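Local atomic coordinates of extracellular ligand-binding receptor (Rhodopseudomonas palustris, PDB entry 3SG0), a protein that binds benzoylformate (phenylglyoxylate) and probably serves as the solute-binding protein of a transporter for aromatic acids. Residues V101-P104 with L105-I108; L208-A212 with T213-A217; E276-P279 with A280-F284; I375-D379 with G380-L384. All blocks are in the same frame, centred on the assembly; numbering follows the deposited sequence. Where two conformers were deposited one is given.

Interaction 1 of 4, residues V101-P104 with L105-I108; sequences VSLP and LIDI
Leu105 and Ile106 meet Ser102 and Leu103 one turn back in helix 99-111, the helix of a beta-alpha-beta unit between strands 92-94 and 116-118. Pro104 kinks this helix, since its ring nitrogen has no hydrogen for the turn before. The backbone is tight around the kink. Leu105 N donates to Ser102 O at 2.9 Å, with a bent N-H...O angle of 141°. Ile106 N donates to Leu103 O at 3.3 Å. Both donors sit above the plane of the carbonyl they reach.

The buried side is closely packed. CB of Leu105 lies 3.3 Å from Ser102 O, and its CG leans back over Val101 O. That carbonyl oxygen is buried here and has no polar partner in the model. Ser102 OG turns to Leu98 O and Thr118 OG1, which ties the helix to strand 116-118. Ile108 packs on helix 74-86.

Toward Leu103 and Asp107 the packing is looser. Leu103 meets the buried Ile106 by a single light contact, CD2 to CD1 at 4.2 Å. Leu103 also lies close to Thr99, a phenylglyoxylate-binding residue. Asp107, exposed, forms a salt bridge with Arg132 through OD1. A water bridges the turn where no direct bond joins Leu103 O and Asp107 N: it donates to Leu103 O at 2.7 Å and accepts from Asp107 N at 2.9 Å.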
loop_
_atom_site.group_PDB
_atom_site.type_symbol
_atom_site.label_atom_id
_atom_site.label_comp_id
_atom_site.label_asym_id
_atom_site.label_seq_id
_atom_site.Cartn_x
_atom_site.Cartn_y
_atom_site.Cartn_z
ATOM N N VAL A 101 9.274 5.449 5.176
ATOM C CA VAL A 101 8.815 5.876 6.490
ATOM C C VAL A 101 8.584 4.673 7.403
ATOM O O VAL A 101 8.813 4.738 8.614
ATOM C CB VAL A 101 7.552 6.749 6.363
ATOM C CG1 VAL A 101 7.108 7.246 7.708
ATOM C CG2 VAL A 101 7.814 7.920 5.422
ATOM N N SER A 102 8.149 3.563 6.811
ATOM C CA SER A 102 7.839 2.345 7.563
ATOM C C SER A 102 9.052 1.509 7.941
ATOM O O SER A 102 9.033 0.818 8.956
ATOM C CB SER A 102 6.890 1.463 6.759
ATOM O OG SER A 102 5.638 2.098 6.576
ATOM N N LEU A 103 10.092 1.534 7.115
ATOM C CA LEU A 103 11.245 0.670 7.349
ATOM C C LEU A 103 11.827 0.734 8.768
ATOM O O LEU A 103 12.048 -0.309 9.375
ATOM C CB LEU A 103 12.332 0.914 6.298
ATOM C CG LEU A 103 12.130 0.149 4.995
ATOM C CD1 LEU A 103 13.013 0.720 3.889
ATOM C CD2 LEU A 103 12.396 -1.340 5.204
ATOM N N PRO A 104 12.060 1.939 9.309
ATOM C CA PRO A 104 12.637 2.008 10.660
ATOM C C PRO A 104 11.691 1.489 11.735
ATOM O O PRO A 104 12.144 1.193 12.844
ATOM C CB PRO A 104 12.901 3.506 10.860
ATOM C CG PRO A 104 11.994 4.201 9.878
ATOM C CD PRO A 104 11.937 3.271 8.691
ATOM N N LEU A 105 10.402 1.385 11.439
ATOM C CA LEU A 105 9.457 0.935 12.449
ATOM C C LEU A 105 9.564 -0.557 12.739
ATOM O O LEU A 105 9.134 -1.016 13.798
ATOM C CB LEU A 105 8.023 1.278 12.050
ATOM C CG LEU A 105 7.788 2.744 11.690
ATOM C CD1 LEU A 105 6.316 2.970 11.423
ATOM C CD2 LEU A 105 8.304 3.671 12.793
ATOM N N ILE A 106 10.108 -1.321 11.797
ATOM C CA ILE A 106 10.251 -2.760 11.991
ATOM C C ILE A 106 11.059 -3.054 13.248
ATOM O O ILE A 106 10.629 -3.812 14.121
ATOM C CB ILE A 106 10.930 -3.399 10.770
ATOM C CG1 ILE A 106 10.038 -3.256 9.532
ATOM C CG2 ILE A 106 11.298 -4.858 11.047
ATOM C CD1 ILE A 106 10.717 -3.660 8.235
ATOM N N ASP A 107 12.239 -2.457 13.350
ATOM C CA ASP A 107 13.095 -2.724 14.497
ATOM C C ASP A 107 12.481 -2.216 15.788
ATOM O O ASP A 107 12.625 -2.829 16.847
ATOM C CB ASP A 107 14.482 -2.112 14.297
ATOM C CG ASP A 107 15.312 -2.876 13.277
ATOM O OD1 ASP A 107 14.820 -3.892 12.744
ATOM O OD2 ASP A 107 16.458 -2.461 13.020
ATOM N N ILE A 108 11.812 -1.076 15.706
ATOM C CA ILE A 108 11.207 -0.471 16.882
ATOM C C ILE A 108 10.069 -1.349 17.431
ATOM O O ILE A 108 9.984 -1.606 18.634
ATOM C CB ILE A 108 10.722 0.954 16.560
ATOM C CG1 ILE A 108 11.921 1.855 16.234
ATOM C CG2 ILE A 108 9.901 1.511 17.706
ATOM C CD1 ILE A 108 11.536 3.219 15.690
HETATM O O HOH W 1 13.809 -1.192 11.198
#

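Interaction 2 of 4, residues L208-A212 with T213-A217; sequences LKIIA and TKPDA
Thr213 folds back on Ile210 where helix 204-212 gives way to the loop before strand 217-221. Its CB lies 3.6 Å from Ile210 O. From there the side chain forks. OG1 stands between the backbone N and the carbonyl carbon (chi1 69°), and this turns the hydroxyl back to the helix. It donates to Ile210 O at 2.7 Å, in the carbonyl plane and on a lone pair. OG1 also bonds to Thr191 OG1 in strand 189-196, an outermost strand of the parallel sheet. The other branch, CG2, reaches 3.4 Å from Lys209 O.

Ile210 O is gripped twice by the same residue. Thr213 N also donates to it, at 3.0 Å, but from well above the carbonyl plane. The two donors thus use different directions around one oxygen. A weak bond from Thr213 N to Lys209 O accompanies them. One step on, Lys214 N donates to Ile211 O at 2.9 Å.

Pro215 closes over the same end of the helix. Its CD comes 3.3 Å from Ile210 O, and its CG packs on CG2 of Ile210 at 4.2 Å. Lys214, with a positive phi of 48°, and Pro215 after it end the helical run. The arrangement is a helix C-terminus where a threonine hydroxyl bonds to a carbonyl of the last turn, before the chain enters the next strand of an alpha/beta domain.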
loop_
_atom_site.group_PDB
_atom_site.type_symbol
_atom_site.label_atom_id
_atom_site.label_comp_id
_atom_site.label_asym_id
_atom_site.label_seq_id
_atom_site.Cartn_x
_atom_site.Cartn_y
_atom_site.Cartn_z
ATOM N N LEU A 208 13.503 13.792 -20.671
ATOM C CA LEU A 208 14.216 13.973 -21.934
ATOM C C LEU A 208 15.103 12.765 -22.249
ATOM O O LEU A 208 15.157 12.306 -23.392
ATOM C CB LEU A 208 15.029 15.269 -21.930
ATOM C CG LEU A 208 14.195 16.548 -22.008
ATOM C CD1 LEU A 208 15.069 17.781 -21.801
ATOM C CD2 LEU A 208 13.448 16.630 -23.330
ATOM N N LYS A 209 15.794 12.243 -21.240
ATOM C CA LYS A 209 16.635 11.064 -21.435
ATOM C C LYS A 209 15.809 9.856 -21.871
ATOM O O LYS A 209 16.197 9.114 -22.780
ATOM C CB LYS A 209 17.432 10.739 -20.172
ATOM C CG LYS A 209 18.574 11.701 -19.912
ATOM C CD LYS A 209 19.339 11.338 -18.651
ATOM C CE LYS A 209 20.475 12.322 -18.406
ATOM N NZ LYS A 209 21.259 11.987 -17.185
ATOM N N ILE A 210 14.669 9.652 -21.221
ATOM C CA ILE A 210 13.788 8.558 -21.594
ATOM C C ILE A 210 13.320 8.705 -23.034
ATOM O O ILE A 210 13.398 7.762 -23.822
ATOM C CB ILE A 210 12.586 8.475 -20.640
ATOM C CG1 ILE A 210 13.063 8.023 -19.258
ATOM C CG2 ILE A 210 11.535 7.518 -21.181
ATOM C CD1 ILE A 210 12.043 8.192 -18.151
ATOM N N ILE A 211 12.835 9.888 -23.380
ATOM C CA ILE A 211 12.341 10.126 -24.728
ATOM C C ILE A 211 13.427 9.891 -25.781
ATOM O O ILE A 211 13.151 9.339 -26.846
ATOM C CB ILE A 211 11.713 11.524 -24.840
ATOM C CG1 ILE A 211 10.356 11.523 -24.130
ATOM C CG2 ILE A 211 11.563 11.939 -26.304
ATOM C CD1 ILE A 211 9.725 12.889 -23.963
ATOM N N ALA A 212 14.663 10.264 -25.465
ATOM C CA ALA A 212 15.771 10.090 -26.407
ATOM C C ALA A 212 16.069 8.620 -26.721
ATOM O O ALA A 212 16.657 8.317 -27.767
ATOM C CB ALA A 212 17.025 10.800 -25.899
ATOM N N THR A 213 15.670 7.707 -25.834
ATOM C CA THR A 213 15.856 6.277 -26.096
ATOM C C THR A 213 14.784 5.710 -27.028
ATOM O O THR A 213 14.848 4.543 -27.412
ATOM C CB THR A 213 15.906 5.414 -24.803
ATOM O OG1 THR A 213 14.616 5.375 -24.170
ATOM C CG2 THR A 213 16.950 5.939 -23.832
ATOM N N LYS A 214 13.807 6.542 -27.384
ATOM C CA LYS A 214 12.729 6.142 -28.287
ATOM C C LYS A 214 12.109 4.802 -27.898
ATOM O O LYS A 214 12.100 3.855 -28.680
ATOM C CB LYS A 214 13.217 6.115 -29.739
ATOM C CG LYS A 214 13.600 7.488 -30.274
ATOM C CD LYS A 214 13.971 7.440 -31.748
ATOM C CE LYS A 214 14.243 8.836 -32.287
ATOM N NZ LYS A 214 14.612 8.817 -33.729
ATOM N N PRO A 215 11.577 4.722 -26.676
ATOM C CA PRO A 215 10.966 3.478 -26.213
ATOM C C PRO A 215 9.552 3.298 -26.756
ATOM O O PRO A 215 8.936 4.257 -27.213
ATOM C CB PRO A 215 10.910 3.679 -24.698
ATOM C CG PRO A 215 10.697 5.146 -24.550
ATOM C CD PRO A 215 11.508 5.784 -25.656
ATOM N N ASP A 216 9.050 2.070 -26.687
ATOM C CA ASP A 216 7.674 1.764 -27.060
ATOM C C ASP A 216 6.697 2.162 -25.953
ATOM O O ASP A 216 5.556 2.546 -26.218
ATOM C CB ASP A 216 7.538 0.271 -27.360
ATOM C CG ASP A 216 8.491 -0.190 -28.445
ATOM O OD1 ASP A 216 8.512 0.436 -29.526
ATOM O OD2 ASP A 216 9.229 -1.170 -28.214
ATOM N N ALA A 217 7.160 2.078 -24.709
ATOM C CA ALA A 217 6.329 2.359 -23.548
ATOM C C ALA A 217 7.233 2.876 -22.454
ATOM O O ALA A 217 8.454 2.743 -22.539
ATOM C CB ALA A 217 5.611 1.098 -23.095
#

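Interaction 3 of 4, residues E276-P279 with A280-F284; sequences EDMP and ADSPF
The selenium of Met278, a selenomethionine, meets Phe284 in a Met-aromatic contact. SE of Met278 lies 3.9 Å from both CD2 and CB of Phe284. It sits 5.0 Å from the centroid of the Phe284 ring and 64° off the ring normal, so the approach is oblique. The Met278 chain runs extended beyond CG. This brings SE to the phenyl group.

The next shell is the turn that follows Met278. Pro279 to Ser282 forms a type I beta turn, closed by Ser282 N donating to Pro279 O at 2.9 Å. The bond is fairly straight, at 159°, though the donor stands above the carbonyl plane. CB of Ser282 also packs 3.2 Å from Pro279 O, so one carbonyl oxygen meets both the backbone and the side chain of the serine.

Ser282 then starts the helix. Its OG lies anti to the backbone N (chi1 168°) and accepts from Phe284 N at 3.1 Å. This is an N-cap bond, and it takes up a backbone N-H of the first turn. The bond lies next to the Met-aromatic pair, at the residue that carries the ring.

Further out, Glu276 OE2 forms a salt bridge with Lys288 in the same helix that Ser282 caps. Met278 and Phe284 both touch Ala271. The contact is therefore a surface turn between two helices: it links helix 271-274 to the start of helix 283-298, and Asp277 ties it to strand 381-384.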
loop_
_atom_site.group_PDB
_atom_site.type_symbol
_atom_site.label_atom_id
_atom_site.label_comp_id
_atom_site.label_asym_id
_atom_site.label_seq_id
_atom_site.Cartn_x
_atom_site.Cartn_y
_atom_site.Cartn_z
ATOM N N GLU A 276 -15.894 -2.858 -9.072
ATOM C CA GLU A 276 -17.127 -2.522 -9.785
ATOM C C GLU A 276 -17.309 -3.356 -11.047
ATOM O O GLU A 276 -18.413 -3.428 -11.591
ATOM C CB GLU A 276 -17.178 -1.035 -10.129
ATOM C CG GLU A 276 -17.378 -0.126 -8.929
ATOM C CD GLU A 276 -16.161 -0.084 -8.015
ATOM O OE1 GLU A 276 -15.045 0.199 -8.506
ATOM O OE2 GLU A 276 -16.314 -0.346 -6.799
ATOM N N ASP A 277 -16.235 -3.984 -11.514
ATOM C CA ASP A 277 -16.295 -4.819 -12.710
ATOM C C ASP A 277 -16.298 -6.309 -12.392
ATOM O O ASP A 277 -16.127 -7.143 -13.286
ATOM C CB ASP A 277 -15.147 -4.459 -13.655
ATOM C CG ASP A 277 -15.256 -3.045 -14.165
ATOM O OD1 ASP A 277 -16.372 -2.665 -14.584
ATOM O OD2 ASP A 277 -14.244 -2.308 -14.126
HETATM N N MSE A 278 -16.524 -6.647 -11.127
HETATM C CA MSE A 278 -16.608 -8.037 -10.708
HETATM C C MSE A 278 -18.075 -8.408 -10.494
HETATM O O MSE A 278 -18.932 -7.528 -10.431
HETATM C CB MSE A 278 -15.811 -8.242 -9.428
HETATM C CG MSE A 278 -14.332 -7.952 -9.596
HETATM SE SE MSE A 278 -13.337 -8.192 -7.964
HETATM C CE MSE A 278 -11.605 -7.610 -8.626
ATOM N N PRO A 279 -18.379 -9.710 -10.391
ATOM C CA PRO A 279 -19.779 -10.110 -10.182
ATOM C C PRO A 279 -20.374 -9.488 -8.921
ATOM O O PRO A 279 -19.661 -9.310 -7.935
ATOM C CB PRO A 279 -19.689 -11.634 -10.035
ATOM C CG PRO A 279 -18.448 -12.007 -10.792
ATOM C CD PRO A 279 -17.487 -10.872 -10.556
ATOM N N ALA A 280 -21.671 -9.180 -8.957
ATOM C CA ALA A 280 -22.321 -8.471 -7.853
ATOM C C ALA A 280 -22.179 -9.168 -6.499
ATOM O O ALA A 280 -22.100 -8.509 -5.463
ATOM C CB ALA A 280 -23.788 -8.233 -8.170
ATOM N N ASP A 281 -22.136 -10.494 -6.507
ATOM C CA ASP A 281 -22.029 -11.231 -5.249
ATOM C C ASP A 281 -20.595 -11.628 -4.900
ATOM O O ASP A 281 -20.369 -12.435 -4.007
ATOM C CB ASP A 281 -22.962 -12.448 -5.232
ATOM C CG ASP A 281 -22.690 -13.413 -6.367
ATOM O OD1 ASP A 281 -21.995 -13.040 -7.329
ATOM O OD2 ASP A 281 -23.202 -14.552 -6.304
ATOM N N SER A 282 -19.620 -11.028 -5.577
ATOM C CA SER A 282 -18.223 -11.326 -5.270
ATOM C C SER A 282 -17.877 -10.942 -3.840
ATOM O O SER A 282 -18.282 -9.874 -3.372
ATOM C CB SER A 282 -17.287 -10.577 -6.208
ATOM O OG SER A 282 -15.948 -10.654 -5.730
ATOM N N PRO A 283 -17.105 -11.794 -3.143
ATOM C CA PRO A 283 -16.672 -11.421 -1.794
ATOM C C PRO A 283 -15.934 -10.083 -1.783
ATOM O O PRO A 283 -15.996 -9.360 -0.789
ATOM C CB PRO A 283 -15.721 -12.556 -1.410
ATOM C CG PRO A 283 -16.255 -13.734 -2.147
ATOM C CD PRO A 283 -16.719 -13.177 -3.476
ATOM N N PHE A 284 -15.246 -9.744 -2.867
ATOM C CA PHE A 284 -14.505 -8.486 -2.890
ATOM C C PHE A 284 -15.438 -7.285 -2.893
ATOM O O PHE A 284 -15.105 -6.237 -2.341
ATOM C CB PHE A 284 -13.529 -8.421 -4.062
ATOM C CG PHE A 284 -12.407 -9.417 -3.960
ATOM C CD1 PHE A 284 -11.537 -9.396 -2.878
ATOM C CD2 PHE A 284 -12.219 -10.373 -4.945
ATOM C CE1 PHE A 284 -10.505 -10.312 -2.777
ATOM C CE2 PHE A 284 -11.186 -11.297 -4.846
ATOM C CZ PHE A 284 -10.327 -11.257 -3.760
#

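Interaction 4 of 4, residues I375-D379 with G380-L384; sequences IEIRD and GAFRL
Gly380 and Asp379 form the corner of a type I' turn, which joins strands 373-378 and 381-384 into a beta hairpin. Both have positive phi. Ala381 closes the turn: its O accepts from Arg378 N at 2.9 Å, and its N gives a more bent bond to Arg378 O.

Phe382 turns to the face shared with Ile377. Its CE1 lies 3.7 Å from CG1 of Ile377, and its CB packs on CG2 of Ile375. Helix 252-258 covers this face through Ile255.

Arg383 pairs with Glu376 by two backbone bonds. In the conformer of Arg378 given here, one of two, NH2 of Arg378 lies over the centre of the Arg383 guanidinium, 3.4 Å above its plane, and the two planes are 53° apart. At Leu384, CD2 touches CD1 of Ile375 at 4.0 Å, while the O accepts a weak bond from Arg378 NH1.

Glu376 OE1 forms a salt bridge with Arg378 NH1 at 2.9 Å, in the guanidinium plane. Asp277 supplies the carboxylate partner of Arg383. One water joins Arg378 O to Arg383 NH1, and another joins Arg378 NH2 to Leu384 O. The two carboxylates probably offset the repulsion of the like charges and let the arginines pack closely.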
loop_
_atom_site.group_PDB
_atom_site.type_symbol
_atom_site.label_atom_id
_atom_site.label_comp_id
_atom_site.label_asym_id
_atom_site.label_seq_id
_atom_site.Cartn_x
_atom_site.Cartn_y
_atom_site.Cartn_z
ATOM N N ILE A 375 -5.494 -2.988 -13.827
ATOM C CA ILE A 375 -6.400 -1.856 -13.746
ATOM C C ILE A 375 -6.047 -0.855 -14.835
ATOM O O ILE A 375 -4.866 -0.609 -15.102
ATOM C CB ILE A 375 -6.273 -1.147 -12.372
ATOM C CG1 ILE A 375 -6.385 -2.152 -11.217
ATOM C CG2 ILE A 375 -7.294 -0.020 -12.249
ATOM C CD1 ILE A 375 -7.701 -2.919 -11.161
ATOM N N GLU A 376 -7.068 -0.270 -15.448
ATOM C CA GLU A 376 -6.889 0.760 -16.457
ATOM C C GLU A 376 -7.706 1.981 -16.063
ATOM O O GLU A 376 -8.814 1.842 -15.537
ATOM C CB GLU A 376 -7.372 0.233 -17.813
ATOM C CG GLU A 376 -7.134 1.155 -19.001
ATOM C CD GLU A 376 -7.731 0.596 -20.282
ATOM O OE1 GLU A 376 -8.757 -0.110 -20.195
ATOM O OE2 GLU A 376 -7.173 0.855 -21.370
ATOM N N ILE A 377 -7.171 3.175 -16.309
ATOM C CA ILE A 377 -7.965 4.392 -16.177
ATOM C C ILE A 377 -8.714 4.597 -17.490
ATOM O O ILE A 377 -8.105 4.856 -18.528
ATOM C CB ILE A 377 -7.098 5.621 -15.835
ATOM C CG1 ILE A 377 -6.361 5.374 -14.512
ATOM C CG2 ILE A 377 -7.960 6.873 -15.767
ATOM C CD1 ILE A 377 -5.405 6.482 -14.136
ATOM N N ARG A 378 -10.032 4.429 -17.440
ATOM C CA ARG A 378 -10.887 4.583 -18.614
ATOM C C ARG A 378 -12.000 5.560 -18.303
ATOM O O ARG A 378 -12.751 5.364 -17.352
ATOM C CB ARG A 378 -11.514 3.248 -19.018
ATOM C CG ARG A 378 -10.589 2.297 -19.736
ATOM C CD ARG A 378 -11.360 1.440 -20.743
ATOM N NE ARG A 378 -12.531 0.783 -20.163
ATOM C CZ ARG A 378 -12.478 -0.298 -19.391
ATOM N NH1 ARG A 378 -11.304 -0.839 -19.084
ATOM N NH2 ARG A 378 -13.596 -0.833 -18.916
ATOM N N ASP A 379 -12.107 6.608 -19.113
ATOM C CA ASP A 379 -13.127 7.630 -18.910
ATOM C C ASP A 379 -13.135 8.134 -17.471
ATOM O O ASP A 379 -14.187 8.311 -16.861
ATOM C CB ASP A 379 -14.507 7.097 -19.310
ATOM C CG ASP A 379 -14.589 6.753 -20.787
ATOM O OD1 ASP A 379 -13.973 7.475 -21.600
ATOM O OD2 ASP A 379 -15.263 5.762 -21.136
ATOM N N GLY A 380 -11.945 8.352 -16.924
ATOM C CA GLY A 380 -11.822 8.976 -15.623
ATOM C C GLY A 380 -12.214 8.099 -14.446
ATOM O O GLY A 380 -12.558 8.614 -13.384
ATOM N N ALA A 381 -12.147 6.782 -14.623
ATOM C CA ALA A 381 -12.409 5.849 -13.530
ATOM C C ALA A 381 -11.480 4.650 -13.614
ATOM O O ALA A 381 -11.038 4.275 -14.703
ATOM C CB ALA A 381 -13.866 5.387 -13.552
ATOM N N PHE A 382 -11.184 4.051 -12.461
ATOM C CA PHE A 382 -10.444 2.796 -12.427
ATOM C C PHE A 382 -11.343 1.636 -12.844
ATOM O O PHE A 382 -12.425 1.439 -12.289
ATOM C CB PHE A 382 -9.862 2.543 -11.035
ATOM C CG PHE A 382 -8.881 3.591 -10.602
ATOM C CD1 PHE A 382 -7.690 3.772 -11.286
ATOM C CD2 PHE A 382 -9.157 4.402 -9.518
ATOM C CE1 PHE A 382 -6.779 4.748 -10.891
ATOM C CE2 PHE A 382 -8.263 5.379 -9.111
ATOM C CZ PHE A 382 -7.069 5.555 -9.801
ATOM N N ARG A 383 -10.882 0.866 -13.823
ATOM C CA ARG A 383 -11.649 -0.251 -14.363
ATOM C C ARG A 383 -10.754 -1.471 -14.481
ATOM O O ARG A 383 -9.541 -1.342 -14.635
ATOM C CB ARG A 383 -12.175 0.094 -15.761
ATOM C CG ARG A 383 -12.998 1.375 -15.844
ATOM C CD ARG A 383 -14.305 1.257 -15.085
ATOM N NE ARG A 383 -15.095 0.116 -15.539
ATOM C CZ ARG A 383 -15.940 0.146 -16.566
ATOM N NH1 ARG A 383 -16.119 1.265 -17.257
ATOM N NH2 ARG A 383 -16.607 -0.948 -16.906
ATOM N N LEU A 384 -11.335 -2.662 -14.423
ATOM C CA LEU A 384 -10.573 -3.843 -14.800
ATOM C C LEU A 384 -10.188 -3.744 -16.268
ATOM O O LEU A 384 -11.037 -3.484 -17.124
ATOM C CB LEU A 384 -11.373 -5.120 -14.572
ATOM C CG LEU A 384 -11.469 -5.608 -13.132
ATOM C CD1 LEU A 384 -12.282 -6.891 -13.092
ATOM C CD2 LEU A 384 -10.090 -5.843 -12.526
HETATM O O HOH W 2 -15.143 3.977 -17.109
HETATM O O HOH W 3 -13.706 -3.081 -17.263
#

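Interactions 3 and 4 are the pair that touch. Asp277 OD1 forms a salt bridge with Arg383 NH2 at 2.9 Å, so the loop before helix 283-298 is fastened to the C-terminal hairpin. Interactions 1 and 2 stand apart from them and from each other, with centres about 36 Å apart. Interactions 2 and 3 are surface contacts at opposite kinds of helix end: a C-terminus held by a threonine hydroxyl, and an N-terminus capped by a serine. Interactions 1 and 4 are partly buried. The first lies within one helix near the ligand and is mainly backbone and apolar. The last divides into an apolar face under a helix and a charged face.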